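Local coordinates for BZZ1 protein (Saccharomyces cerevisiae, PDB 2A28), which plays a role in endocytosis and trafficking to the vacuole and works with type I myosins to restore actin cytoskeleton polarity after salt stress, at residues Y7-E10 / D15-S18; R29-S34 / F48-C53; W36-G39 / L44-L47. All blocks are in the same frame, centred on the assembly; numbering follows the deposited sequence.

Contact 1: Y7-E10 / D15-S18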
loop_
_atom_site.group_PDB
_atom_site.type_symbol
_atom_site.label_atom_id
_atom_site.label_comp_id
_atom_site.label_asym_id
_atom_site.label_seq_id
_atom_site.Cartn_x
_atom_site.Cartn_y
_atom_site.Cartn_z
ATOM N N TYR A 7 -7.887 -1.813 5.876
ATOM C CA TYR A 7 -8.249 -3.201 5.553
ATOM C C TYR A 7 -6.960 -3.942 5.223
ATOM O O TYR A 7 -5.953 -3.395 4.772
ATOM C CB TYR A 7 -9.213 -3.233 4.359
ATOM C CG TYR A 7 -10.552 -2.569 4.662
ATOM C CD1 TYR A 7 -11.477 -3.075 5.579
ATOM C CD2 TYR A 7 -10.821 -1.393 3.996
ATOM C CE1 TYR A 7 -12.668 -2.414 5.816
ATOM C CE2 TYR A 7 -12.021 -0.751 4.250
ATOM C CZ TYR A 7 -12.943 -1.239 5.143
ATOM O OH TYR A 7 -14.133 -0.585 5.365
ATOM N N ALA A 8 -6.967 -5.253 5.459
ATOM C CA ALA A 8 -5.851 -6.126 5.167
ATOM C C ALA A 8 -5.836 -6.465 3.686
ATOM O O ALA A 8 -6.850 -6.702 3.069
ATOM C CB ALA A 8 -5.960 -7.451 5.908
ATOM N N TYR A 9 -4.620 -6.567 3.130
ATOM C CA TYR A 9 -4.415 -7.102 1.800
ATOM C C TYR A 9 -3.265 -8.085 1.854
ATOM O O TYR A 9 -2.224 -7.749 2.440
ATOM C CB TYR A 9 -4.146 -5.977 0.767
ATOM C CG TYR A 9 -3.909 -6.561 -0.586
ATOM C CD1 TYR A 9 -4.972 -7.151 -1.300
ATOM C CD2 TYR A 9 -2.657 -6.552 -1.192
ATOM C CE1 TYR A 9 -4.783 -7.697 -2.530
ATOM C CE2 TYR A 9 -2.472 -7.106 -2.470
ATOM C CZ TYR A 9 -3.544 -7.654 -3.109
ATOM O OH TYR A 9 -3.399 -8.246 -4.343
ATOM N N GLU A 10 -3.413 -9.242 1.269
ATOM C CA GLU A 10 -2.364 -10.255 1.111
ATOM C C GLU A 10 -1.775 -10.143 -0.303
ATOM O O GLU A 10 -2.460 -10.294 -1.323
ATOM C CB GLU A 10 -2.893 -11.640 1.336
ATOM C CG GLU A 10 -2.037 -12.867 1.303
ATOM C CD GLU A 10 -2.809 -14.191 1.291
ATOM O OE1 GLU A 10 -3.970 -14.218 1.780
ATOM O OE2 GLU A 10 -2.308 -15.236 0.790
ATOM N N ASP A 15 5.642 -7.992 -6.866
ATOM C CA ASP A 15 5.587 -6.536 -6.861
ATOM C C ASP A 15 4.578 -5.946 -5.879
ATOM O O ASP A 15 4.504 -4.721 -5.732
ATOM C CB ASP A 15 5.297 -6.004 -8.267
ATOM C CG ASP A 15 4.049 -6.519 -8.888
ATOM O OD1 ASP A 15 3.545 -7.587 -8.413
ATOM O OD2 ASP A 15 3.581 -5.864 -9.849
ATOM N N GLU A 16 3.873 -6.806 -5.191
ATOM C CA GLU A 16 2.866 -6.342 -4.229
ATOM C C GLU A 16 3.389 -6.528 -2.833
ATOM O O GLU A 16 4.284 -7.336 -2.552
ATOM C CB GLU A 16 1.553 -7.131 -4.398
ATOM C CG GLU A 16 0.916 -6.875 -5.765
ATOM C CD GLU A 16 -0.377 -7.634 -5.981
ATOM O OE1 GLU A 16 -0.852 -8.245 -4.998
ATOM O OE2 GLU A 16 -0.905 -7.627 -7.132
ATOM N N ILE A 17 2.824 -5.719 -1.899
ATOM C CA ILE A 17 3.124 -5.907 -0.480
ATOM C C ILE A 17 1.828 -6.168 0.282
ATOM O O ILE A 17 0.766 -5.654 -0.015
ATOM C CB ILE A 17 3.899 -4.746 0.158
ATOM C CG1 ILE A 17 3.188 -3.404 -0.007
ATOM C CG2 ILE A 17 5.366 -4.686 -0.308
ATOM C CD1 ILE A 17 3.732 -2.331 0.879
ATOM N N SER A 18 1.963 -7.014 1.276
ATOM C CA SER A 18 0.859 -7.217 2.245
ATOM C C SER A 18 0.782 -6.038 3.202
ATOM O O SER A 18 1.763 -5.565 3.697
ATOM C CB SER A 18 1.041 -8.534 2.999
ATOM O OG SER A 18 0.997 -9.636 2.070
#
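Tyr9 and Glu16 face each other across the two arms of the RT loop in this domain, the second SH3 domain of Bzz1. Tyr9 is the second tyrosine of the segment matching the family's ALYDY motif and probably helps line the proline-peptide groove, as in other SH3 domains. The close-packed part is at the Tyr9 ring. With CG trans to the backbone N (chi1 179°), the ring runs across the gap and its hydroxyl donates to Glu16 OE1 at 2.6 Å. The bond reaches the oxygen from above the carboxylate plane, 35° out of it, and ring and carboxylate planes stand 43° apart. Gln12 reinforces this corner, its backbone N bonded to Glu16 OE1 and its NE2 to Tyr9 OH, so the phenol and the acid are each gripped twice. At the ring edge, CD2 sits 3.7 Å from Ile17 O, a buried carbonyl without a hydrogen-bonding partner in the model. The other side is looser. Glu10, an exposed residue, starts its side chain away from 15-18 and meets Ser18 mainly through its backbone, CA 3.5 Å from Ser18 OG. That hydroxyl is engaged by Ala11 N, which ties the second arm to the turn following Glu10. Between the two regions the backbones come close enough for a CH...O contact, Ser18 CA lying 3.1 Å from Tyr9 O.

Contact 2: R29-S34 / F48-C53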
loop_
_atom_site.group_PDB
_atom_site.type_symbol
_atom_site.label_atom_id
_atom_site.label_comp_id
_atom_site.label_asym_id
_atom_site.label_seq_id
_atom_site.Cartn_x
_atom_site.Cartn_y
_atom_site.Cartn_z
ATOM N N ARG A 29 4.717 6.495 -5.193
ATOM C CA ARG A 29 4.024 6.789 -6.459
ATOM C C ARG A 29 2.546 6.613 -6.170
ATOM O O ARG A 29 2.109 5.535 -5.793
ATOM C CB ARG A 29 4.562 5.938 -7.630
ATOM C CG ARG A 29 4.160 6.311 -9.046
ATOM C CD ARG A 29 2.822 5.772 -9.504
ATOM N NE ARG A 29 2.829 4.332 -9.614
ATOM C CZ ARG A 29 1.836 3.503 -9.303
ATOM N NH1 ARG A 29 0.666 3.911 -8.800
ATOM N NH2 ARG A 29 1.999 2.240 -9.450
ATOM N N GLY A 30 1.799 7.701 -6.261
ATOM C CA GLY A 30 0.400 7.678 -5.894
ATOM C C GLY A 30 -0.387 6.957 -6.938
ATOM O O GLY A 30 0.009 6.661 -8.066
ATOM N N ASP A 31 -1.654 6.729 -6.588
ATOM C CA ASP A 31 -2.544 6.063 -7.531
ATOM C C ASP A 31 -2.692 6.842 -8.813
ATOM O O ASP A 31 -3.049 7.983 -8.753
ATOM C CB ASP A 31 -3.910 5.861 -6.851
ATOM C CG ASP A 31 -4.761 4.830 -7.517
ATOM O OD1 ASP A 31 -4.767 4.615 -8.747
ATOM O OD2 ASP A 31 -5.413 4.042 -6.834
ATOM N N ASP A 32 -2.435 6.149 -9.924
ATOM C CA ASP A 32 -2.551 6.815 -11.201
ATOM C C ASP A 32 -3.805 6.452 -11.935
ATOM O O ASP A 32 -3.899 6.636 -13.161
ATOM C CB ASP A 32 -1.351 6.432 -12.094
ATOM C CG ASP A 32 -1.074 4.927 -12.045
ATOM O OD1 ASP A 32 0.064 4.476 -12.323
ATOM O OD2 ASP A 32 -2.043 4.174 -11.742
ATOM N N GLY A 33 -4.793 5.914 -11.229
ATOM C CA GLY A 33 -6.058 5.435 -11.762
ATOM C C GLY A 33 -6.172 3.916 -11.802
ATOM O O GLY A 33 -7.293 3.441 -12.043
ATOM N N SER A 34 -5.057 3.234 -11.595
ATOM C CA SER A 34 -5.049 1.788 -11.612
ATOM C C SER A 34 -5.636 1.131 -10.386
ATOM O O SER A 34 -5.969 -0.067 -10.465
ATOM C CB SER A 34 -3.609 1.250 -11.751
ATOM O OG SER A 34 -2.898 1.541 -10.550
ATOM N N PHE A 48 0.164 -1.733 -3.341
ATOM C CA PHE A 48 -0.961 -2.157 -2.496
ATOM C C PHE A 48 -2.210 -1.420 -2.966
ATOM O O PHE A 48 -2.126 -0.361 -3.609
ATOM C CB PHE A 48 -0.723 -1.842 -0.996
ATOM C CG PHE A 48 -0.426 -0.400 -0.743
ATOM C CD1 PHE A 48 -1.433 0.479 -0.356
ATOM C CD2 PHE A 48 0.830 0.127 -0.879
ATOM C CE1 PHE A 48 -1.206 1.805 -0.168
ATOM C CE2 PHE A 48 1.097 1.437 -0.687
ATOM C CZ PHE A 48 0.087 2.299 -0.286
ATOM N N PRO A 49 -3.398 -1.939 -2.640
ATOM C CA PRO A 49 -4.609 -1.276 -3.126
ATOM C C PRO A 49 -4.916 0.009 -2.377
ATOM O O PRO A 49 -5.107 0.031 -1.161
ATOM C CB PRO A 49 -5.716 -2.314 -2.940
ATOM C CG PRO A 49 -5.024 -3.610 -2.656
ATOM C CD PRO A 49 -3.701 -3.238 -2.041
ATOM N N THR A 50 -5.036 1.106 -3.112
ATOM C CA THR A 50 -5.284 2.410 -2.543
ATOM C C THR A 50 -6.521 2.449 -1.671
ATOM O O THR A 50 -6.564 3.076 -0.617
ATOM C CB THR A 50 -5.452 3.428 -3.698
ATOM O OG1 THR A 50 -4.342 3.221 -4.563
ATOM C CG2 THR A 50 -5.523 4.859 -3.253
ATOM N N SER A 51 -7.584 1.806 -2.135
ATOM C CA SER A 51 -8.886 1.812 -1.528
ATOM C C SER A 51 -8.951 1.012 -0.226
ATOM O O SER A 51 -9.934 1.073 0.489
ATOM C CB SER A 51 -9.923 1.258 -2.518
ATOM O OG SER A 51 -9.698 -0.160 -2.780
ATOM N N TYR A 52 -7.873 0.307 0.101
ATOM C CA TYR A 52 -7.731 -0.317 1.421
ATOM C C TYR A 52 -7.127 0.620 2.453
ATOM O O TYR A 52 -6.917 0.156 3.592
ATOM C CB TYR A 52 -6.918 -1.599 1.295
ATOM C CG TYR A 52 -7.548 -2.780 0.620
ATOM C CD1 TYR A 52 -8.305 -2.647 -0.549
ATOM C CD2 TYR A 52 -7.344 -4.052 1.083
ATOM C CE1 TYR A 52 -8.869 -3.776 -1.170
ATOM C CE2 TYR A 52 -7.873 -5.155 0.496
ATOM C CZ TYR A 52 -8.654 -5.008 -0.651
ATOM O OH TYR A 52 -9.181 -6.109 -1.287
ATOM N N CYS A 53 -6.883 1.843 2.125
ATOM C CA CYS A 53 -6.273 2.814 2.961
ATOM C C CYS A 53 -7.039 4.125 2.982
ATOM O O CYS A 53 -7.892 4.323 2.113
ATOM C CB CYS A 53 -4.840 3.144 2.515
ATOM S SG CYS A 53 -3.781 1.705 2.372
#
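Asp31 and Thr50 are the closest backbone approach here, with CA atoms 6.8 Å apart, so the n-Src loop and the end of the last strand with its 3-10 turn meet through side chains. A single bond spans the gap: Thr50 OG1 donates to Asp31 OD2 at 2.6 Å, reaching it from above the carboxylate, 36° out of plane. Both groups turn toward each other; the chi1 of Asp31 (-162°) carries CG to the far side from its own N, which aims one oxygen at the threonine while the other faces back into its own loop. There OD1 takes Gly33 N at 2.8 Å in an Asx turn, and Gly35 N as well. The carboxylate is thereby fixed in rotation from both ends. Gly33 has a positive phi of 106°, where a side chain would run into the preceding carbonyl, so glycine suits this turn. Asp32 makes a second Asx turn, its OD2 accepting from Ser34 N at 3.2 Å. Its OD1 stands off one face of the Arg29 guanidinium, a long salt bridge of 3.6 Å to NH1 in which charge alone acts. That same NH1 points its N-H almost straight at Gly30 O, 2.9 Å away, and also bonds Trp36 O, which joins the loop to the start of strand 36-41. From Thr50 the chain winds through the 3-10 turn, closed by Cys53 N to Thr50 O at 3.0 Å, and Pro49 CG lies 4.0 Å above the centre of the Tyr52 ring. Phe48 packs against Ile25 of strand 24-27. Thr50 OG1 also hydrogen-bonds Thr37 OG1, and Asp31 touches Thr37 too, which sets the n-Src loop against strand 36-41.

Contact 3: W36-G39 / L44-L47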
loop_
_atom_site.group_PDB
_atom_site.type_symbol
_atom_site.label_atom_id
_atom_site.label_comp_id
_atom_site.label_asym_id
_atom_site.label_seq_id
_atom_site.Cartn_x
_atom_site.Cartn_y
_atom_site.Cartn_z
ATOM N N TRP A 36 -3.824 1.051 -7.556
ATOM C CA TRP A 36 -2.642 0.659 -6.784
ATOM C C TRP A 36 -1.815 1.877 -6.488
ATOM O O TRP A 36 -1.539 2.700 -7.365
ATOM C CB TRP A 36 -1.838 -0.373 -7.589
ATOM C CG TRP A 36 -2.652 -1.607 -7.805
ATOM C CD1 TRP A 36 -3.484 -1.793 -8.870
ATOM C CD2 TRP A 36 -2.729 -2.787 -7.007
ATOM N NE1 TRP A 36 -4.098 -3.010 -8.786
ATOM C CE2 TRP A 36 -3.650 -3.653 -7.649
ATOM C CE3 TRP A 36 -2.102 -3.179 -5.820
ATOM C CZ2 TRP A 36 -3.949 -4.883 -7.119
ATOM C CZ3 TRP A 36 -2.403 -4.410 -5.298
ATOM C CH2 TRP A 36 -3.313 -5.219 -5.950
ATOM N N THR A 37 -1.269 1.897 -5.282
ATOM C CA THR A 37 -0.249 2.868 -4.864
ATOM C C THR A 37 1.031 2.119 -4.590
ATOM O O THR A 37 0.995 0.959 -4.137
ATOM C CB THR A 37 -0.728 3.568 -3.606
ATOM O OG1 THR A 37 -1.937 4.293 -3.887
ATOM C CG2 THR A 37 0.286 4.537 -3.001
ATOM N N TYR A 38 2.138 2.720 -4.949
ATOM C CA TYR A 38 3.470 2.148 -4.680
ATOM C C TYR A 38 4.005 2.873 -3.453
ATOM O O TYR A 38 4.094 4.119 -3.451
ATOM C CB TYR A 38 4.375 2.409 -5.875
ATOM C CG TYR A 38 5.778 1.852 -5.740
ATOM C CD1 TYR A 38 5.962 0.499 -5.605
ATOM C CD2 TYR A 38 6.846 2.727 -5.791
ATOM C CE1 TYR A 38 7.246 0.019 -5.495
ATOM C CE2 TYR A 38 8.157 2.213 -5.669
ATOM C CZ TYR A 38 8.325 0.851 -5.524
ATOM O OH TYR A 38 9.585 0.272 -5.403
ATOM N N GLY A 39 4.374 2.138 -2.396
ATOM C CA GLY A 39 4.878 2.799 -1.211
ATOM C C GLY A 39 5.660 1.843 -0.332
ATOM O O GLY A 39 5.922 0.725 -0.688
ATOM N N LEU A 44 9.393 -2.202 3.899
ATOM C CA LEU A 44 8.730 -3.129 2.998
ATOM C C LEU A 44 8.113 -2.272 1.874
ATOM O O LEU A 44 7.261 -1.438 2.214
ATOM C CB LEU A 44 7.632 -3.846 3.769
ATOM C CG LEU A 44 6.835 -4.894 3.010
ATOM C CD1 LEU A 44 7.723 -6.057 2.597
ATOM C CD2 LEU A 44 5.624 -5.375 3.804
ATOM N N LYS A 45 8.495 -2.451 0.612
ATOM C CA LYS A 45 8.102 -1.595 -0.520
ATOM C C LYS A 45 7.446 -2.376 -1.615
ATOM O O LYS A 45 7.952 -3.412 -2.037
ATOM C CB LYS A 45 9.413 -0.975 -1.021
ATOM C CG LYS A 45 9.206 0.021 -2.130
ATOM C CD LYS A 45 10.434 0.949 -2.292
ATOM C CE LYS A 45 11.659 0.104 -2.592
ATOM N NZ LYS A 45 12.775 0.998 -3.053
ATOM N N GLY A 46 6.335 -1.866 -2.104
ATOM C CA GLY A 46 5.636 -2.461 -3.212
ATOM C C GLY A 46 4.296 -1.846 -3.407
ATOM O O GLY A 46 3.928 -0.782 -2.852
ATOM N N LEU A 47 3.512 -2.453 -4.274
ATOM C CA LEU A 47 2.190 -2.035 -4.624
ATOM C C LEU A 47 1.137 -2.594 -3.646
ATOM O O LEU A 47 1.150 -3.738 -3.266
ATOM C CB LEU A 47 1.777 -2.546 -6.020
ATOM C CG LEU A 47 2.652 -2.085 -7.179
ATOM C CD1 LEU A 47 2.296 -2.819 -8.452
ATOM C CD2 LEU A 47 2.492 -0.585 -7.391
#
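Leu44 meets Gly39 through the backbone, carbonyl oxygen near carbonyl oxygen, while Ile17 of the RT loop touches its side chain. Lys45 does much more. Its chain runs past the phenol of Tyr38, with CG 3.6 Å from Tyr38 CZ and CD 3.3 Å from Tyr38 OH. The bend at chi3 (59°) turns CE back beside the hydroxyl as well, while the lysine's own CA makes a CH...O contact with Gly39 O. Gly46 comes next and carries the backbone pairing. Its N donates to Gly39 O and its O accepts from Gly39 N, a reciprocal pair of bonds each 3.0 Å long. This hydrogen-bonded pair belongs to the antiparallel hairpin of strands 36-41 and 44-49, joined in SH3 domains by the distal loop. Gly46 also lies beside the Tyr38 ring: a chi1 of -179°, extended from N through to CG, lays the ring along the neighbouring strand and sets Tyr38 CD1 3.6 Å from Gly46 C. An alanine in place of Tyr38 would strip the ring from beside Gly46 and is likely to leave the Lys45 methylenes without their packing partner and able to swing away. Leu47, in the non-hydrogen-bonded pair with Tyr38, sits between two aromatic residues on the same face. One methyl, CD2, touches Tyr38 CB at 3.8 Å; on the other side its CB meets CE3 of Trp36 at 3.9 Å, the two side chains crossing at about a right angle. Trp36, the tryptophan that in SH3 domains typically lines the proline-rich ligand groove, also leans on Pro49. Leu47 CA sits 3.3 Å from Thr37 O in a CH...O contact.

How the contacts relate
From the N terminus, contact 1 comes first and is complete before the others begin: 7-10 and 15-18 close the RT loop after strand 2-4. The chain then forms strand 24-27 and opens contact 2 at 29-34. Contact 3 lies nested inside that loop, pairing 36-39 with 44-47 around the distal turn, and contact 2 shuts only when 48-53 leaves the same last strand. The three are stitched together directly. Ile17 N and Asp15 O probably bond Leu47, fixing the RT loop to the hairpin; Tyr7 N probably bonds Tyr52 O; and Phe48 C packs on Trp36 CE3 between contacts 2 and 3.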